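Local coordinates for protein dehalogenase-like hydrolase (Ralstonia solanacearum, PDB 3UMB) that probably hydrolyses small (S)-2-haloalkanoic acids to the corresponding (R)-2-hydroxyalkanoic acids, releasing halide, as a member of the HAD-like hydrolase superfamily, at residues L141-L153 with P158-V170. Numbering follows the deposited sequence.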
loop_
_atom_site.group_PDB
_atom_site.type_symbol
_atom_site.label_atom_id
_atom_site.label_comp_id
_atom_site.label_asym_id
_atom_site.label_seq_id
_atom_site.Cartn_x
_atom_site.Cartn_y
_atom_site.Cartn_z
ATOM N N LEU A 141 18.794 24.588 9.412
ATOM C CA LEU A 141 17.869 24.287 10.523
ATOM C C LEU A 141 17.959 22.833 10.944
ATOM O O LEU A 141 17.765 22.513 12.114
ATOM C CB LEU A 141 16.416 24.671 10.169
ATOM C CG LEU A 141 16.142 26.192 10.029
ATOM C CD1 LEU A 141 16.500 26.702 8.626
ATOM C CD2 LEU A 141 14.697 26.544 10.356
ATOM N N PHE A 142 18.273 21.962 9.991
ATOM C CA PHE A 142 18.436 20.530 10.278
ATOM C C PHE A 142 19.897 20.086 10.472
ATOM O O PHE A 142 20.753 20.179 9.581
ATOM C CB PHE A 142 17.782 19.671 9.189
ATOM C CG PHE A 142 16.347 19.992 8.963
ATOM C CD1 PHE A 142 15.437 19.876 9.983
ATOM C CD2 PHE A 142 15.910 20.419 7.739
ATOM C CE1 PHE A 142 14.106 20.191 9.796
ATOM C CE2 PHE A 142 14.578 20.736 7.534
ATOM C CZ PHE A 142 13.677 20.622 8.563
ATOM N N ASP A 143 20.139 19.557 11.659
ATOM C CA ASP A 143 21.328 18.764 11.932
ATOM C C ASP A 143 21.456 17.550 10.979
ATOM O O ASP A 143 22.497 17.376 10.337
ATOM C CB ASP A 143 21.307 18.311 13.385
ATOM C CG ASP A 143 21.415 19.472 14.353
ATOM O OD1 ASP A 143 21.102 20.622 13.955
ATOM O OD2 ASP A 143 21.813 19.238 15.521
ATOM N N HIS A 144 20.398 16.735 10.858
ATOM C CA HIS A 144 20.455 15.530 10.004
ATOM C C HIS A 144 19.329 15.518 8.980
ATOM O O HIS A 144 18.201 15.818 9.294
ATOM C CB HIS A 144 20.401 14.262 10.857
ATOM C CG HIS A 144 21.391 14.228 11.993
ATOM N ND1 HIS A 144 22.704 13.824 11.829
ATOM C CD2 HIS A 144 21.247 14.514 13.314
ATOM C CE1 HIS A 144 23.321 13.862 12.999
ATOM N NE2 HIS A 144 22.461 14.277 13.916
ATOM N N VAL A 145 19.671 15.204 7.742
ATOM C CA VAL A 145 18.721 15.081 6.656
ATOM C C VAL A 145 18.906 13.625 6.177
ATOM O O VAL A 145 19.912 13.283 5.517
ATOM C CB VAL A 145 18.971 16.149 5.565
ATOM C CG1 VAL A 145 18.244 15.819 4.252
ATOM C CG2 VAL A 145 18.541 17.539 6.060
ATOM N N LEU A 146 17.957 12.771 6.574
ATOM C CA LEU A 146 18.080 11.319 6.439
ATOM C C LEU A 146 17.126 10.733 5.363
ATOM O O LEU A 146 15.997 11.162 5.186
ATOM C CB LEU A 146 17.863 10.653 7.814
ATOM C CG LEU A 146 18.686 11.238 8.993
ATOM C CD1 LEU A 146 18.101 10.857 10.282
ATOM C CD2 LEU A 146 20.161 10.780 8.948
ATOM N N SER A 147 17.638 9.763 4.627
ATOM C CA SER A 147 16.919 9.090 3.568
ATOM C C SER A 147 16.928 7.608 3.822
ATOM O O SER A 147 17.956 7.042 4.180
ATOM C CB SER A 147 17.617 9.344 2.255
ATOM O OG SER A 147 17.122 8.520 1.217
ATOM N N VAL A 148 15.801 6.973 3.572
ATOM C CA VAL A 148 15.701 5.525 3.638
ATOM C C VAL A 148 16.581 4.847 2.615
ATOM O O VAL A 148 16.693 3.643 2.581
ATOM C CB VAL A 148 14.257 5.073 3.388
ATOM C CG1 VAL A 148 13.306 5.791 4.336
ATOM C CG2 VAL A 148 13.876 5.303 1.874
ATOM N N ASP A 149 17.208 5.617 1.747
ATOM C CA ASP A 149 18.129 5.042 0.798
ATOM C C ASP A 149 19.356 4.338 1.447
ATOM O O ASP A 149 19.980 3.474 0.846
ATOM C CB ASP A 149 18.622 6.145 -0.129
ATOM C CG ASP A 149 19.441 5.607 -1.264
ATOM O OD1 ASP A 149 18.877 5.086 -2.266
ATOM O OD2 ASP A 149 20.648 5.736 -1.146
ATOM N N ALA A 150 19.708 4.753 2.649
ATOM C CA ALA A 150 20.818 4.177 3.429
ATOM C C ALA A 150 20.530 2.719 3.749
ATOM O O ALA A 150 21.461 1.910 3.847
ATOM C CB ALA A 150 20.985 4.991 4.742
ATOM N N VAL A 151 19.236 2.373 3.903
ATOM C CA VAL A 151 18.889 1.036 4.253
ATOM C C VAL A 151 18.160 0.296 3.128
ATOM O O VAL A 151 17.878 -0.871 3.273
ATOM C CB VAL A 151 18.096 1.031 5.545
ATOM C CG1 VAL A 151 18.987 1.631 6.713
ATOM C CG2 VAL A 151 16.789 1.874 5.389
ATOM N N ARG A 152 17.835 0.957 2.009
ATOM C CA ARG A 152 17.219 0.287 0.885
ATOM C C ARG A 152 15.853 -0.294 1.237
ATOM O O ARG A 152 15.420 -1.253 0.646
ATOM C CB ARG A 152 18.164 -0.790 0.322
ATOM C CG ARG A 152 19.560 -0.199 -0.193
ATOM C CD ARG A 152 20.538 -1.247 -0.728
ATOM N NE ARG A 152 19.905 -2.231 -1.609
ATOM C CZ ARG A 152 19.656 -2.038 -2.889
ATOM N NH1 ARG A 152 20.013 -0.883 -3.477
ATOM N NH2 ARG A 152 19.067 -3.002 -3.593
ATOM N N LEU A 153 15.161 0.350 2.160
ATOM C CA LEU A 153 13.841 -0.117 2.607
ATOM C C LEU A 153 12.970 1.085 2.981
ATOM O O LEU A 153 13.444 2.031 3.698
ATOM C CB LEU A 153 13.960 -1.033 3.826
ATOM C CG LEU A 153 14.565 -2.437 3.594
ATOM C CD1 LEU A 153 15.095 -2.954 4.885
ATOM C CD2 LEU A 153 13.574 -3.472 2.956
ATOM N N PRO A 158 11.116 -1.307 9.867
ATOM C CA PRO A 158 11.880 -0.881 11.069
ATOM C C PRO A 158 13.233 -0.212 10.748
ATOM O O PRO A 158 13.626 0.723 11.425
ATOM C CB PRO A 158 12.126 -2.179 11.838
ATOM C CG PRO A 158 10.953 -3.062 11.495
ATOM C CD PRO A 158 10.439 -2.605 10.096
ATOM N N ALA A 159 13.905 -0.702 9.700
ATOM C CA ALA A 159 15.255 -0.241 9.377
ATOM C C ALA A 159 15.194 1.235 8.963
ATOM O O ALA A 159 16.189 1.947 9.125
ATOM C CB ALA A 159 15.891 -1.085 8.247
ATOM N N ALA A 160 14.059 1.661 8.391
ATOM C CA ALA A 160 13.855 3.079 7.993
ATOM C C ALA A 160 13.657 3.940 9.215
ATOM O O ALA A 160 14.311 4.953 9.351
ATOM C CB ALA A 160 12.671 3.252 7.056
ATOM N N TYR A 161 12.758 3.540 10.107
ATOM C CA TYR A 161 12.532 4.287 11.352
ATOM C C TYR A 161 13.836 4.336 12.184
ATOM O O TYR A 161 14.234 5.404 12.698
ATOM C CB TYR A 161 11.352 3.719 12.156
ATOM C CG TYR A 161 9.987 3.978 11.509
ATOM C CD1 TYR A 161 9.554 5.294 11.211
ATOM C CD2 TYR A 161 9.129 2.934 11.222
ATOM C CE1 TYR A 161 8.307 5.549 10.586
ATOM C CE2 TYR A 161 7.862 3.171 10.604
ATOM C CZ TYR A 161 7.465 4.484 10.290
ATOM O OH TYR A 161 6.226 4.694 9.707
ATOM N N ALA A 162 14.556 3.216 12.214
ATOM C CA ALA A 162 15.749 3.136 13.018
ATOM C C ALA A 162 16.802 4.150 12.650
ATOM O O ALA A 162 17.665 4.400 13.471
ATOM C CB ALA A 162 16.359 1.745 13.017
ATOM N N LEU A 163 16.758 4.715 11.454
ATOM C CA LEU A 163 17.773 5.685 11.073
ATOM C C LEU A 163 17.838 6.885 12.054
ATOM O O LEU A 163 18.911 7.435 12.274
ATOM C CB LEU A 163 17.627 6.170 9.595
ATOM C CG LEU A 163 17.934 5.193 8.443
ATOM C CD1 LEU A 163 17.364 5.673 7.094
ATOM C CD2 LEU A 163 19.408 4.914 8.321
ATOM N N ALA A 164 16.717 7.283 12.643
ATOM C CA ALA A 164 16.707 8.558 13.374
ATOM C C ALA A 164 17.294 8.414 14.769
ATOM O O ALA A 164 18.165 9.188 15.125
ATOM C CB ALA A 164 15.355 9.197 13.389
ATOM N N PRO A 165 16.894 7.390 15.534
ATOM C CA PRO A 165 17.666 7.176 16.755
ATOM C C PRO A 165 19.178 7.116 16.507
ATOM O O PRO A 165 19.924 7.756 17.257
ATOM C CB PRO A 165 17.113 5.874 17.284
ATOM C CG PRO A 165 15.639 5.968 16.872
ATOM C CD PRO A 165 15.730 6.491 15.474
ATOM N N ARG A 166 19.622 6.447 15.431
ATOM C CA ARG A 166 21.060 6.302 15.171
ATOM C C ARG A 166 21.735 7.579 14.967
ATOM O O ARG A 166 22.754 7.808 15.577
ATOM C CB ARG A 166 21.390 5.486 13.928
ATOM C CG ARG A 166 21.696 4.052 14.267
ATOM C CD ARG A 166 22.748 3.429 13.322
ATOM N NE ARG A 166 22.309 3.394 11.941
ATOM C CZ ARG A 166 21.246 2.746 11.530
ATOM N NH1 ARG A 166 20.492 2.073 12.395
ATOM N NH2 ARG A 166 20.953 2.729 10.247
ATOM N N ALA A 167 21.217 8.388 14.045
ATOM C CA ALA A 167 21.825 9.694 13.733
ATOM C C ALA A 167 21.859 10.672 14.947
ATOM O O ALA A 167 22.813 11.422 15.095
ATOM C CB ALA A 167 21.129 10.343 12.558
ATOM N N PHE A 168 20.827 10.630 15.795
ATOM C CA PHE A 168 20.686 11.587 16.903
ATOM C C PHE A 168 21.346 11.150 18.215
ATOM O O PHE A 168 21.467 11.965 19.122
ATOM C CB PHE A 168 19.199 11.951 17.124
ATOM C CG PHE A 168 18.702 12.971 16.123
ATOM C CD1 PHE A 168 18.770 14.321 16.401
ATOM C CD2 PHE A 168 18.294 12.571 14.855
ATOM C CE1 PHE A 168 18.377 15.249 15.453
ATOM C CE2 PHE A 168 17.914 13.492 13.906
ATOM C CZ PHE A 168 17.952 14.833 14.200
ATOM N N GLY A 169 21.741 9.877 18.299
ATOM C CA GLY A 169 22.378 9.321 19.460
ATOM C C GLY A 169 21.434 9.212 20.632
ATOM O O GLY A 169 21.896 9.109 21.763
ATOM N N VAL A 170 20.117 9.213 20.369
ATOM C CA VAL A 170 19.083 9.063 21.407
ATOM C C VAL A 170 18.082 7.937 21.072
ATOM O O VAL A 170 17.884 7.620 19.905
ATOM C CB VAL A 170 18.304 10.395 21.648
ATOM C CG1 VAL A 170 19.286 11.529 22.025
ATOM C CG2 VAL A 170 17.484 10.797 20.432
#
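H144 and F168 form the aromatic part of a contact that illustrates how a helix returning over an edge strand packs on it. The pair is T-shaped: the imidazole edge points at the phenyl face, with centroids 4.5 Å apart, planes at 69°, and H144 CD2 over the middle of the F168 ring, 3.4 Å from its CZ. A methyl takes one face of the imidazole, A167 CB lying 4.0 Å from the ring centroid in a CH-pi contact. The last turn of helix 163-168 thus grips the imidazole twice, A167 over one face and F168 at the edge. The first torsion of H144 (chi1 -51°) puts CG opposite the carbonyl carbon, and from there the ring reaches the A167 methyl and the phenyl face.

Aliphatic packing continues the interface. The two methyls of L146 sit side by side against A167, CD2 lying 3.8 Å from its CB, while CD1 also faces the rim of F168. Farther along, V151 and L163 meet tip to tip, V151 CG1 to L163 CD2 at 3.7 Å; the other branch of L163, CD1, rests on the backbone at S147 O. Small residues let the chains close in: V148 CG1 comes within 3.8 Å of A160 CB, and A159 CB touches both V151 and L153. No hydrogen bond crosses the contact.

Strand 144-147, outermost in the parallel Rossmann-like sheet of the HAD core, runs roughly antiparallel to helix 163-168, their axes at 148°. Backbone hydrogen bonds of H144, L146 and V148 join it to strand 118-122, whose L121 touches L146 and L163, while A164 and F168 reach farther, onto strand 6-9; helix 126-134 packs against V145 and S147.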